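Local coordinates for protein alpha-glucosidase ([Eubacterium] rectale, PDB 6PNR) that probably hydrolyses alpha-linked sulfoquinovosides of sulfolipid origin as a family GH31 glycosidase, gripping the sulfonate of an aza-sugar inhibitor in its active-site pocket, at residues G277-S282 against Y322-G327; L287-K292 against G353-G358; Y330-E335 against F368-D373; G337-A340 against S346-L349. All coordinates share one frame; numbering follows the deposited sequence.

Contact 1: residues G277-S282 against Y322-G327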
loop_
_atom_site.group_PDB
_atom_site.type_symbol
_atom_site.label_atom_id
_atom_site.label_comp_id
_atom_site.label_asym_id
_atom_site.label_seq_id
_atom_site.Cartn_x
_atom_site.Cartn_y
_atom_site.Cartn_z
ATOM N N GLY A 277 23.183 -23.663 21.106
ATOM C CA GLY A 277 21.923 -23.839 21.803
ATOM C C GLY A 277 20.731 -23.375 20.979
ATOM O O GLY A 277 20.857 -22.701 19.956
ATOM N N LYS A 278 19.545 -23.742 21.473
ATOM C CA LYS A 278 18.286 -23.507 20.783
ATOM C C LYS A 278 17.389 -22.582 21.594
ATOM O O LYS A 278 17.569 -22.409 22.799
ATOM C CB LYS A 278 17.545 -24.824 20.531
ATOM C CG LYS A 278 17.051 -25.510 21.801
ATOM C CD LYS A 278 16.204 -26.723 21.466
ATOM C CE LYS A 278 15.667 -27.397 22.719
ATOM N NZ LYS A 278 16.769 -27.986 23.526
ATOM N N ARG A 279 16.413 -21.997 20.911
ATOM C CA ARG A 279 15.352 -21.225 21.556
ATOM C C ARG A 279 14.097 -21.419 20.720
ATOM O O ARG A 279 14.110 -21.105 19.529
ATOM C CB ARG A 279 15.718 -19.736 21.663
ATOM C CG ARG A 279 14.565 -18.832 22.144
ATOM C CD ARG A 279 14.966 -17.351 22.206
ATOM N NE ARG A 279 16.044 -17.125 23.176
ATOM C CZ ARG A 279 15.848 -16.886 24.471
ATOM N NH1 ARG A 279 14.607 -16.820 24.953
ATOM N NH2 ARG A 279 16.890 -16.707 25.282
ATOM N N VAL A 280 13.033 -21.953 21.321
ATOM C CA VAL A 280 11.786 -22.230 20.612
ATOM C C VAL A 280 10.820 -21.073 20.840
ATOM O O VAL A 280 10.586 -20.664 21.986
ATOM C CB VAL A 280 11.166 -23.565 21.069
ATOM C CG1 VAL A 280 9.787 -23.766 20.428
ATOM C CG2 VAL A 280 12.079 -24.722 20.711
ATOM N N THR A 281 10.278 -20.524 19.752
ATOM C CA THR A 281 9.294 -19.449 19.821
ATOM C C THR A 281 8.097 -19.833 18.962
ATOM O O THR A 281 8.077 -20.892 18.330
ATOM C CB THR A 281 9.853 -18.099 19.345
ATOM O OG1 THR A 281 9.958 -18.102 17.910
ATOM C CG2 THR A 281 11.226 -17.791 19.974
ATOM N N SER A 282 7.096 -18.947 18.913
ATOM C CA SER A 282 5.969 -19.207 18.025
ATOM C C SER A 282 6.380 -19.219 16.550
ATOM O O SER A 282 5.674 -19.818 15.739
ATOM C CB SER A 282 4.862 -18.182 18.259
ATOM O OG SER A 282 5.265 -16.892 17.823
ATOM N N TYR A 322 24.322 -9.716 17.269
ATOM C CA TYR A 322 23.474 -9.377 18.406
ATOM C C TYR A 322 23.653 -10.419 19.505
ATOM O O TYR A 322 24.166 -11.513 19.262
ATOM C CB TYR A 322 21.997 -9.296 17.986
ATOM C CG TYR A 322 21.791 -8.603 16.644
ATOM C CD1 TYR A 322 22.211 -7.295 16.444
ATOM C CD2 TYR A 322 21.172 -9.260 15.581
ATOM C CE1 TYR A 322 22.024 -6.652 15.223
ATOM C CE2 TYR A 322 20.972 -8.623 14.364
ATOM C CZ TYR A 322 21.415 -7.328 14.190
ATOM O OH TYR A 322 21.237 -6.700 12.984
ATOM N N LEU A 323 23.211 -10.087 20.721
ATOM C CA LEU A 323 23.357 -10.991 21.865
ATOM C C LEU A 323 22.091 -10.948 22.703
ATOM O O LEU A 323 21.684 -9.873 23.145
ATOM C CB LEU A 323 24.570 -10.597 22.716
ATOM C CG LEU A 323 25.900 -10.768 22.010
ATOM C CD1 LEU A 323 27.009 -10.017 22.770
ATOM C CD2 LEU A 323 26.198 -12.271 21.891
ATOM N N VAL A 324 21.464 -12.110 22.915
ATOM C CA VAL A 324 20.232 -12.161 23.700
ATOM C C VAL A 324 20.543 -11.854 25.167
ATOM O O VAL A 324 21.592 -12.237 25.701
ATOM C CB VAL A 324 19.543 -13.533 23.529
ATOM C CG1 VAL A 324 20.425 -14.669 24.058
ATOM C CG2 VAL A 324 18.168 -13.551 24.203
ATOM N N ASN A 325 19.615 -11.176 25.833
ATOM C CA ASN A 325 19.898 -10.564 27.130
ATOM C C ASN A 325 19.942 -11.551 28.303
ATOM O O ASN A 325 20.068 -11.109 29.444
ATOM C CB ASN A 325 18.889 -9.450 27.422
ATOM C CG ASN A 325 17.488 -9.963 27.656
ATOM O OD1 ASN A 325 17.186 -11.126 27.404
ATOM N ND2 ASN A 325 16.612 -9.078 28.133
ATOM N N ASP A 326 19.855 -12.861 28.085
ATOM C CA ASP A 326 20.114 -13.792 29.178
ATOM C C ASP A 326 21.391 -14.593 28.961
ATOM O O ASP A 326 21.628 -15.571 29.678
ATOM C CB ASP A 326 18.906 -14.716 29.421
ATOM C CG ASP A 326 18.635 -15.691 28.266
ATOM O OD1 ASP A 326 19.337 -15.636 27.235
ATOM O OD2 ASP A 326 17.704 -16.525 28.399
ATOM N N GLY A 327 22.240 -14.186 28.003
ATOM C CA GLY A 327 23.443 -14.935 27.710
ATOM C C GLY A 327 24.681 -14.439 28.453
ATOM O O GLY A 327 24.739 -13.316 28.955
#
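A single salt bridge, R279 to D326, carries this contact between the short hairpin strand 278-280 and the turn that follows strand 322-324, in two excursions of the GH31 TIM-barrel domain. The backbones stay apart, with CA atoms of R279 and V324 10.5 Å from each other, and the arginine spans the gap. Its chain starts extended, CG anti to the backbone N (chi1 172°), and bends at chi3, which presents NH2 to D326 OD2 at 3.2 Å. The carboxylate lies at the guanidinium edge, nearly in its plane, but is itself turned, the two planes being 43° apart. NH2 meets OD2 on the syn side but tilted out of the carboxylate plane, and the N-H···O angle of 146° indicates a bent bond. V324 CG2 approaches the same NH2 at 3.6 Å, obliquely. Q288 joins both ends: its OE1 accepts from R279 NH2 and its NE2 donates to D326 OD1, which probably fixes the pair's rotation. A type I turn from V324 to G327 places D326. G327 is the N-cap of helix 328-335, so the arrangement joins a beta-hairpin to a strand-turn-helix connection near the inhibitor pocket, consistent with a second-shell position.

Contact 2: residues L287-K292 against G353-G358. With 9VH ([(3~{S},4~{R},5~{R})-4,5-bis(oxidanyl)piperidin-3-yl]methanesulfonic acid), chain C.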
loop_
_atom_site.group_PDB
_atom_site.type_symbol
_atom_site.label_atom_id
_atom_site.label_comp_id
_atom_site.label_asym_id
_atom_site.label_seq_id
_atom_site.Cartn_x
_atom_site.Cartn_y
_atom_site.Cartn_z
ATOM N N LEU A 287 17.482 -20.140 17.696
ATOM C CA LEU A 287 18.795 -20.350 18.280
ATOM C C LEU A 287 18.967 -19.484 19.518
ATOM O O LEU A 287 18.346 -18.427 19.646
ATOM C CB LEU A 287 19.902 -19.986 17.288
ATOM C CG LEU A 287 19.857 -20.697 15.940
ATOM C CD1 LEU A 287 20.993 -20.211 15.027
ATOM C CD2 LEU A 287 19.947 -22.186 16.222
ATOM N N GLN A 288 19.872 -19.909 20.396
ATOM C CA GLN A 288 20.269 -19.106 21.551
ATOM C C GLN A 288 21.436 -18.206 21.144
ATOM O O GLN A 288 22.511 -18.704 20.784
ATOM C CB GLN A 288 20.637 -20.021 22.728
ATOM C CG GLN A 288 21.238 -19.329 23.950
ATOM C CD GLN A 288 20.287 -18.375 24.663
ATOM O OE1 GLN A 288 19.127 -18.210 24.284
ATOM N NE2 GLN A 288 20.786 -17.741 25.710
ATOM N N TRP A 289 21.233 -16.881 21.198
ATOM C CA TRP A 289 22.211 -15.933 20.634
ATOM C C TRP A 289 23.273 -15.586 21.684
ATOM O O TRP A 289 23.310 -14.503 22.274
ATOM C CB TRP A 289 21.511 -14.692 20.090
ATOM C CG TRP A 289 20.615 -14.982 18.900
ATOM C CD1 TRP A 289 20.321 -16.211 18.371
ATOM C CD2 TRP A 289 19.910 -14.026 18.100
ATOM N NE1 TRP A 289 19.468 -16.075 17.305
ATOM C CE2 TRP A 289 19.205 -14.745 17.115
ATOM C CE3 TRP A 289 19.813 -12.630 18.117
ATOM C CZ2 TRP A 289 18.422 -14.122 16.159
ATOM C CZ3 TRP A 289 19.025 -12.012 17.170
ATOM C CH2 TRP A 289 18.342 -12.759 16.198
ATOM N N ASP A 290 24.163 -16.553 21.888
ATOM C CA ASP A 290 25.258 -16.460 22.852
ATOM C C ASP A 290 26.379 -17.335 22.286
ATOM O O ASP A 290 26.322 -18.559 22.409
ATOM C CB ASP A 290 24.789 -16.939 24.220
ATOM C CG ASP A 290 25.785 -16.642 25.330
ATOM O OD1 ASP A 290 26.627 -15.731 25.169
ATOM O OD2 ASP A 290 25.710 -17.331 26.370
ATOM N N TRP A 291 27.371 -16.709 21.644
ATOM C CA TRP A 291 28.229 -17.391 20.662
ATOM C C TRP A 291 29.384 -18.160 21.311
ATOM O O TRP A 291 30.558 -17.934 21.021
ATOM C CB TRP A 291 28.749 -16.378 19.649
ATOM C CG TRP A 291 27.680 -15.420 19.222
ATOM C CD1 TRP A 291 27.710 -14.052 19.312
ATOM C CD2 TRP A 291 26.398 -15.759 18.682
ATOM N NE1 TRP A 291 26.524 -13.522 18.852
ATOM C CE2 TRP A 291 25.707 -14.548 18.450
ATOM C CE3 TRP A 291 25.766 -16.966 18.359
ATOM C CZ2 TRP A 291 24.417 -14.513 17.917
ATOM C CZ3 TRP A 291 24.481 -16.923 17.817
ATOM C CH2 TRP A 291 23.828 -15.710 17.600
ATOM N N LYS A 292 29.015 -19.093 22.193
ATOM C CA LYS A 292 29.891 -20.113 22.756
ATOM C C LYS A 292 29.162 -21.439 22.646
ATOM O O LYS A 292 27.932 -21.477 22.741
ATOM C CB LYS A 292 30.227 -19.835 24.230
ATOM C CG LYS A 292 30.706 -18.409 24.473
ATOM C CD LYS A 292 31.395 -18.237 25.823
ATOM C CE LYS A 292 30.432 -18.282 26.982
ATOM N NZ LYS A 292 31.152 -17.991 28.260
ATOM N N GLY A 353 11.420 -11.124 18.272
ATOM C CA GLY A 353 10.303 -12.052 18.257
ATOM C C GLY A 353 10.284 -12.930 19.484
ATOM O O GLY A 353 10.730 -14.083 19.435
ATOM N N GLU A 354 9.791 -12.390 20.601
ATOM C CA GLU A 354 9.676 -13.078 21.887
ATOM C C GLU A 354 11.025 -13.244 22.579
ATOM O O GLU A 354 11.143 -14.047 23.518
ATOM C CB GLU A 354 8.960 -14.435 21.747
ATOM C CG GLU A 354 7.541 -14.284 21.184
ATOM C CD GLU A 354 6.919 -15.564 20.601
ATOM O OE1 GLU A 354 7.368 -16.688 20.906
ATOM O OE2 GLU A 354 5.941 -15.425 19.833
ATOM N N PHE A 355 12.056 -12.526 22.128
ATOM C CA PHE A 355 13.289 -12.387 22.892
ATOM C C PHE A 355 13.959 -11.086 22.471
ATOM O O PHE A 355 13.723 -10.574 21.376
ATOM C CB PHE A 355 14.230 -13.602 22.730
ATOM C CG PHE A 355 14.725 -13.859 21.312
ATOM C CD1 PHE A 355 13.947 -14.562 20.400
ATOM C CD2 PHE A 355 15.996 -13.465 20.926
ATOM C CE1 PHE A 355 14.412 -14.834 19.121
ATOM C CE2 PHE A 355 16.472 -13.728 19.641
ATOM C CZ PHE A 355 15.680 -14.423 18.741
ATOM N N TYR A 356 14.784 -10.547 23.365
ATOM C CA TYR A 356 15.366 -9.218 23.217
ATOM C C TYR A 356 16.880 -9.297 23.258
ATOM O O TYR A 356 17.446 -10.035 24.074
ATOM C CB TYR A 356 14.870 -8.283 24.325
ATOM C CG TYR A 356 13.371 -8.137 24.322
ATOM C CD1 TYR A 356 12.561 -9.095 24.928
ATOM C CD2 TYR A 356 12.763 -7.054 23.705
ATOM C CE1 TYR A 356 11.187 -8.978 24.919
ATOM C CE2 TYR A 356 11.380 -6.924 23.702
ATOM C CZ TYR A 356 10.601 -7.893 24.308
ATOM O OH TYR A 356 9.229 -7.775 24.302
ATOM N N CYS A 357 17.535 -8.508 22.407
ATOM C CA CYS A 357 18.979 -8.598 22.247
ATOM C C CYS A 357 19.603 -7.213 22.206
ATOM O O CYS A 357 19.005 -6.261 21.707
ATOM C CB CYS A 357 19.358 -9.361 20.963
ATOM S SG CYS A 357 18.555 -10.974 20.847
ATOM N N GLY A 358 20.823 -7.120 22.724
ATOM C CA GLY A 358 21.618 -5.934 22.510
ATOM C C GLY A 358 22.273 -5.953 21.142
ATOM O O GLY A 358 22.574 -7.005 20.585
HETATM O O1 9VH C . 16.144 -18.684 14.065
HETATM S S1 9VH C . 17.360 -17.900 14.196
HETATM O O2 9VH C . 17.080 -16.503 13.966
HETATM O O3 9VH C . 18.034 -18.182 15.440
HETATM C C1 9VH C . 18.407 -18.473 12.888
HETATM C C2 9VH C . 17.885 -18.174 11.476
HETATM C C3 9VH C . 18.091 -16.693 11.200
HETATM N N1 9VH C . 17.940 -16.238 9.818
HETATM C C4 9VH C . 18.715 -17.048 8.878
HETATM C C5 9VH C . 18.337 -18.514 9.018
HETATM O O4 9VH C . 19.108 -19.263 8.081
HETATM C C6 9VH C . 18.633 -19.001 10.430
HETATM O O5 9VH C . 18.294 -20.378 10.564
#
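F355 and C357 meet W289 from the loop and strand of 353-358, one ring and one sulfur against a single indole. F355 comes first: its CG sits between the backbone N and the carbonyl carbon (chi1 62°), and its ring edge is directed at the indole face. CE2 stands 3.6 Å above the indole plane, and the planes meet at 87°, with the centroids of the indole six-membered ring and the F355 ring 4.9 Å apart, a T-shaped (edge-to-face) pair. After Y356, the chain returns C357 to the same indole, where SG approaches W289 CE3 at 3.4 Å, well off the ring normal, an oblique sulfur-aromatic contact. This packing probably helps to orient the indole; W289 NE1 donates to sulfonate oxygen O3 of the inhibitor 9VH, 3.2 Å away and almost straight at 169°. L287 N reaches the same O3 in a weak bond. An alanine in place of W289 would probably leave that oxygen without its straight N-H donor, and F355 and C357 without the ring they pack on. R286, Q273 and H523 also bond the inhibitor. F352 and F391 add ring contacts to W289, whose backbone pairs with V324 of strand 322-324, the neighbour of 356-359 in a small antiparallel sheet.

Contact 3: residues Y330-E335 against F368-D373; sequences YKEGKE and FEWFKD
W370 projects its indole from helix 365-380 onto helix 328-335, where E332 takes the pyrrole side and G333 receives the benzo side. Its CG is anti to the backbone N, which carries the ring out across the gap; the nearest CA atoms, those of G333 and W370, are 8.8 Å apart. E332 is likewise extended, and its chain crosses the indole at a slant. The flat groups are turned 65° against each other, so the carboxylate does not lie alongside the ring. Seen from the tryptophan, the bond is regular: W370 NE1 donates to E332 OE2 over 3.1 Å at 165°, with the acceptor close to the indole plane. For the carboxylate it is less usual, because the N-H arrives from above the plane, 66° out of it.

Beyond the bond, W370 CH2 comes to 3.7 Å from G333 CA, which meets the ring obliquely. Glycine matters here, since a beta carbon placed on G333 would fall about 3.0 Å from CH2, which would probably be too tight. Y338 meets the indole with its own ring, and L323 touches it from strand 322-324.

E332 OE2 also forms a salt bridge with K336 NZ, just past the end of the helix. One oxygen therefore serves two donors, the lysine ammonium probably compensating its charge, while the indole N-H of a buried tryptophan gains a polar partner. Chemically, the two helices are joined by a neutral donor meeting a paired carboxylate, with a glycine allowing the close approach of the ring.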
loop_
_atom_site.group_PDB
_atom_site.type_symbol
_atom_site.label_atom_id
_atom_site.label_comp_id
_atom_site.label_asym_id
_atom_site.label_seq_id
_atom_site.Cartn_x
_atom_site.Cartn_y
_atom_site.Cartn_z
ATOM N N TYR A 330 26.302 -11.561 26.492
ATOM C CA TYR A 330 25.535 -10.342 26.737
ATOM C C TYR A 330 25.947 -9.693 28.053
ATOM O O TYR A 330 26.120 -8.471 28.130
ATOM C CB TYR A 330 24.035 -10.634 26.752
ATOM C CG TYR A 330 23.205 -9.426 27.119
ATOM C CD1 TYR A 330 22.905 -9.133 28.444
ATOM C CD2 TYR A 330 22.737 -8.563 26.138
ATOM C CE1 TYR A 330 22.166 -8.012 28.777
ATOM C CE2 TYR A 330 21.997 -7.447 26.464
ATOM C CZ TYR A 330 21.713 -7.175 27.784
ATOM O OH TYR A 330 20.967 -6.061 28.098
ATOM N N LYS A 331 26.087 -10.500 29.108
ATOM C CA LYS A 331 26.439 -9.953 30.415
ATOM C C LYS A 331 27.771 -9.215 30.352
ATOM O O LYS A 331 27.895 -8.091 30.851
ATOM C CB LYS A 331 26.482 -11.083 31.446
ATOM C CG LYS A 331 26.820 -10.643 32.869
ATOM C CD LYS A 331 27.067 -11.853 33.785
ATOM C CE LYS A 331 27.695 -11.428 35.120
ATOM N NZ LYS A 331 28.104 -12.587 35.969
ATOM N N GLU A 332 28.763 -9.822 29.706
ATOM C CA GLU A 332 30.074 -9.199 29.538
ATOM C C GLU A 332 30.000 -7.936 28.685
ATOM O O GLU A 332 30.618 -6.916 29.017
ATOM C CB GLU A 332 31.034 -10.210 28.916
ATOM C CG GLU A 332 32.426 -9.669 28.656
ATOM C CD GLU A 332 33.381 -10.733 28.143
ATOM O OE1 GLU A 332 33.048 -11.933 28.202
ATOM O OE2 GLU A 332 34.472 -10.363 27.675
ATOM N N GLY A 333 29.260 -7.982 27.573
ATOM C CA GLY A 333 29.108 -6.786 26.755
ATOM C C GLY A 333 28.393 -5.667 27.489
ATOM O O GLY A 333 28.728 -4.489 27.328
ATOM N N LYS A 334 27.388 -6.014 28.295
ATOM C CA LYS A 334 26.703 -5.000 29.090
ATOM C C LYS A 334 27.658 -4.358 30.089
ATOM O O LYS A 334 27.671 -3.129 30.244
ATOM C CB LYS A 334 25.509 -5.615 29.817
ATOM C CG LYS A 334 24.811 -4.656 30.781
ATOM C CD LYS A 334 23.637 -5.342 31.450
ATOM C CE LYS A 334 22.757 -4.351 32.209
ATOM N NZ LYS A 334 21.504 -5.022 32.652
ATOM N N GLU A 335 28.474 -5.176 30.762
ATOM C CA GLU A 335 29.441 -4.656 31.725
ATOM C C GLU A 335 30.417 -3.695 31.070
ATOM O O GLU A 335 30.702 -2.624 31.619
ATOM C CB GLU A 335 30.195 -5.808 32.393
ATOM C CG GLU A 335 29.334 -6.585 33.386
ATOM C CD GLU A 335 29.970 -7.893 33.853
ATOM O OE1 GLU A 335 31.073 -8.242 33.358
ATOM O OE2 GLU A 335 29.355 -8.572 34.712
ATOM N N PHE A 368 34.149 -3.493 18.497
ATOM C CA PHE A 368 34.473 -4.203 17.259
ATOM C C PHE A 368 35.561 -5.248 17.492
ATOM O O PHE A 368 35.390 -6.427 17.155
ATOM C CB PHE A 368 34.888 -3.179 16.189
ATOM C CG PHE A 368 35.135 -3.752 14.804
ATOM C CD1 PHE A 368 36.409 -4.140 14.416
ATOM C CD2 PHE A 368 34.112 -3.833 13.870
ATOM C CE1 PHE A 368 36.650 -4.632 13.130
ATOM C CE2 PHE A 368 34.343 -4.342 12.591
ATOM C CZ PHE A 368 35.603 -4.724 12.214
ATOM N N GLU A 369 36.683 -4.842 18.097
ATOM C CA GLU A 369 37.753 -5.789 18.404
ATOM C C GLU A 369 37.280 -6.874 19.366
ATOM O O GLU A 369 37.644 -8.047 19.222
ATOM C CB GLU A 369 38.956 -5.043 18.990
ATOM C CG GLU A 369 39.658 -4.168 17.981
ATOM C CD GLU A 369 40.269 -4.989 16.866
ATOM O OE1 GLU A 369 40.870 -6.039 17.178
ATOM O OE2 GLU A 369 40.132 -4.600 15.686
ATOM N N TRP A 370 36.467 -6.501 20.352
ATOM C CA TRP A 370 35.917 -7.490 21.273
ATOM C C TRP A 370 35.132 -8.560 20.521
ATOM O O TRP A 370 35.292 -9.757 20.780
ATOM C CB TRP A 370 35.034 -6.788 22.305
ATOM C CG TRP A 370 34.295 -7.680 23.267
ATOM C CD1 TRP A 370 34.821 -8.358 24.329
ATOM C CD2 TRP A 370 32.879 -7.939 23.290
ATOM N NE1 TRP A 370 33.826 -9.039 24.999
ATOM C CE2 TRP A 370 32.626 -8.795 24.382
ATOM C CE3 TRP A 370 31.805 -7.534 22.488
ATOM C CZ2 TRP A 370 31.341 -9.256 24.693
ATOM C CZ3 TRP A 370 30.523 -7.993 22.803
ATOM C CH2 TRP A 370 30.307 -8.842 23.895
ATOM N N PHE A 371 34.285 -8.152 19.574
ATOM C CA PHE A 371 33.470 -9.151 18.889
ATOM C C PHE A 371 34.322 -9.990 17.951
ATOM O O PHE A 371 34.117 -11.207 17.832
ATOM C CB PHE A 371 32.304 -8.493 18.142
ATOM C CG PHE A 371 31.104 -9.405 17.999
ATOM C CD1 PHE A 371 30.992 -10.259 16.922
ATOM C CD2 PHE A 371 30.130 -9.452 18.979
ATOM C CE1 PHE A 371 29.904 -11.122 16.803
ATOM C CE2 PHE A 371 29.039 -10.312 18.869
ATOM C CZ PHE A 371 28.931 -11.147 17.783
ATOM N N LYS A 372 35.304 -9.362 17.305
ATOM C CA LYS A 372 36.290 -10.112 16.548
ATOM C C LYS A 372 36.955 -11.171 17.423
ATOM O O LYS A 372 37.127 -12.320 16.998
ATOM C CB LYS A 372 37.325 -9.142 15.959
ATOM C CG LYS A 372 38.250 -9.761 14.936
ATOM C CD LYS A 372 39.456 -8.868 14.639
ATOM C CE LYS A 372 39.065 -7.441 14.307
ATOM N NZ LYS A 372 40.291 -6.657 13.919
ATOM N N ASP A 373 37.307 -10.813 18.662
ATOM C CA ASP A 373 37.953 -11.783 19.547
ATOM C C ASP A 373 36.995 -12.900 19.959
ATOM O O ASP A 373 37.435 -14.033 20.191
ATOM C CB ASP A 373 38.512 -11.085 20.790
ATOM C CG ASP A 373 39.790 -10.291 20.501
ATOM O OD1 ASP A 373 40.423 -10.501 19.445
ATOM O OD2 ASP A 373 40.163 -9.454 21.346
#

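Contact 4: residues G337-A340 against S346-L349; sequences GYFA and SDYL. With SO4 (sulfate ion), chain F.
A340 O and Y348 N, joined by the one direct hydrogen bond, are accompanied by water bridges that tie F339 to D347 and A340 to Y348. Water 1 accepts from F339 N at 3.0 Å and lies 2.8 Å from D347 OD1, to which it probably donates. Water 2 donates to A340 O and to Y348 O, at 2.8 and 2.6 Å respectively. Y348 N donates straight to A340 O, 3.0 Å at 173°; A340 O is thus gripped by a backbone amide and a water together. The side chains of F339 and D347 cross at about a right angle. With its CG anti to the carbonyl carbon (chi1 -67°), D347 brings OD2 to the rim of the phenyl ring, 3.6 Å from F339 CD2 and near the ring plane, the carboxylate turned 72° from the ring.

The two segments close a short loop between helix 328-335 and strand 349-351. G337, at positive phi, ends the helix in a Schellman motif, after which Y338 and F339 diverge: the F339 ring stacks on Y330 of that helix, whereas Y338 OH donates to sulfate O2 at 2.8 Å. K336 also holds this sulfate, probably a crystallisation ion. An alanine at D347 would probably deprive water 1 of its carboxylate acceptor and uncover the edge of F339. Y348 OH is hydrogen-bonded to D398, and K342 makes a cation-pi contact with its ring.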
loop_
_atom_site.group_PDB
_atom_site.type_symbol
_atom_site.label_atom_id
_atom_site.label_comp_id
_atom_site.label_asym_id
_atom_site.label_seq_id
_atom_site.Cartn_x
_atom_site.Cartn_y
_atom_site.Cartn_z
ATOM N N GLY A 337 30.042 -1.944 28.369
ATOM C CA GLY A 337 29.420 -0.858 27.624
ATOM C C GLY A 337 29.569 -0.966 26.119
ATOM O O GLY A 337 29.776 0.049 25.449
ATOM N N TYR A 338 29.441 -2.172 25.568
ATOM C CA TYR A 338 29.701 -2.416 24.155
ATOM C C TYR A 338 28.437 -2.468 23.305
ATOM O O TYR A 338 28.511 -2.872 22.141
ATOM C CB TYR A 338 30.486 -3.714 23.987
ATOM C CG TYR A 338 31.938 -3.622 24.411
ATOM C CD1 TYR A 338 32.528 -2.391 24.685
ATOM C CD2 TYR A 338 32.727 -4.769 24.519
ATOM C CE1 TYR A 338 33.861 -2.304 25.068
ATOM C CE2 TYR A 338 34.064 -4.690 24.897
ATOM C CZ TYR A 338 34.619 -3.454 25.170
ATOM O OH TYR A 338 35.934 -3.364 25.546
ATOM N N PHE A 339 27.287 -2.064 23.843
ATOM C CA PHE A 339 26.031 -2.078 23.109
ATOM C C PHE A 339 25.617 -0.665 22.718
ATOM O O PHE A 339 25.884 0.303 23.438
ATOM C CB PHE A 339 24.907 -2.719 23.939
ATOM C CG PHE A 339 25.069 -4.205 24.153
ATOM C CD1 PHE A 339 25.157 -5.072 23.075
ATOM C CD2 PHE A 339 25.093 -4.738 25.436
ATOM C CE1 PHE A 339 25.290 -6.452 23.274
ATOM C CE2 PHE A 339 25.230 -6.100 25.642
ATOM C CZ PHE A 339 25.328 -6.961 24.558
ATOM N N ALA A 340 24.940 -0.558 21.578
ATOM C CA ALA A 340 24.263 0.688 21.231
ATOM C C ALA A 340 23.243 1.062 22.306
ATOM O O ALA A 340 22.592 0.200 22.902
ATOM C CB ALA A 340 23.569 0.555 19.879
ATOM N N SER A 346 20.278 3.986 28.450
ATOM C CA SER A 346 20.209 2.540 28.628
ATOM C C SER A 346 20.585 1.816 27.335
ATOM O O SER A 346 20.554 2.388 26.243
ATOM C CB SER A 346 18.809 2.118 29.072
ATOM O OG SER A 346 17.829 2.478 28.107
ATOM N N ASP A 347 20.948 0.541 27.469
ATOM C CA ASP A 347 21.194 -0.270 26.283
ATOM C C ASP A 347 19.894 -0.481 25.519
ATOM O O ASP A 347 18.837 -0.732 26.104
ATOM C CB ASP A 347 21.805 -1.620 26.654
ATOM C CG ASP A 347 23.201 -1.490 27.207
ATOM O OD1 ASP A 347 23.829 -0.432 26.967
ATOM O OD2 ASP A 347 23.667 -2.440 27.876
ATOM N N TYR A 348 19.969 -0.347 24.202
ATOM C CA TYR A 348 18.806 -0.579 23.362
ATOM C C TYR A 348 18.606 -2.085 23.236
ATOM O O TYR A 348 19.528 -2.804 22.837
ATOM C CB TYR A 348 19.006 0.088 22.001
ATOM C CG TYR A 348 17.743 0.278 21.187
ATOM C CD1 TYR A 348 16.876 -0.779 20.948
ATOM C CD2 TYR A 348 17.419 1.524 20.660
ATOM C CE1 TYR A 348 15.721 -0.601 20.195
ATOM C CE2 TYR A 348 16.270 1.706 19.912
ATOM C CZ TYR A 348 15.422 0.636 19.685
ATOM O OH TYR A 348 14.274 0.808 18.942
ATOM N N LEU A 349 17.425 -2.569 23.606
ATOM C CA LEU A 349 17.083 -3.981 23.481
ATOM C C LEU A 349 16.102 -4.124 22.327
ATOM O O LEU A 349 14.963 -3.661 22.418
ATOM C CB LEU A 349 16.502 -4.534 24.779
ATOM C CG LEU A 349 17.532 -4.796 25.888
ATOM C CD1 LEU A 349 16.888 -5.474 27.073
ATOM C CD2 LEU A 349 18.676 -5.643 25.364
HETATM S S SO4 F . 38.241 -6.347 26.215
HETATM O O1 SO4 F . 38.180 -6.256 24.758
HETATM O O2 SO4 F . 37.253 -5.446 26.806
HETATM O O3 SO4 F . 37.952 -7.721 26.630
HETATM O O4 SO4 F . 39.576 -5.966 26.680
HETATM O O HOH W 1 26.506 -0.354 26.144
HETATM O O HOH W 2 21.932 -2.365 21.969
#

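Following the chain, 277-282 opens contact 1 and 287-292 opens contact 2, before 322-327 closes the first and 353-358 the second: the two cross, their centres 3 Å apart, and bind the hairpin 278-287 to the sheet of strands 322-324, 356-359 and 349-351. Contact 3 opens at 330-335, after contact 1 has closed, and ends on helix 365-380, so it crosses contact 2. Contact 4 is nested inside both, closing the short loop from helix 328-335 to strand 349-351. L323 touches W370 and F339, W291 meets F371, and L349 packs on C357 and G358, so side-chain contacts connect the helices, the sheet and the inhibitor-binding loop.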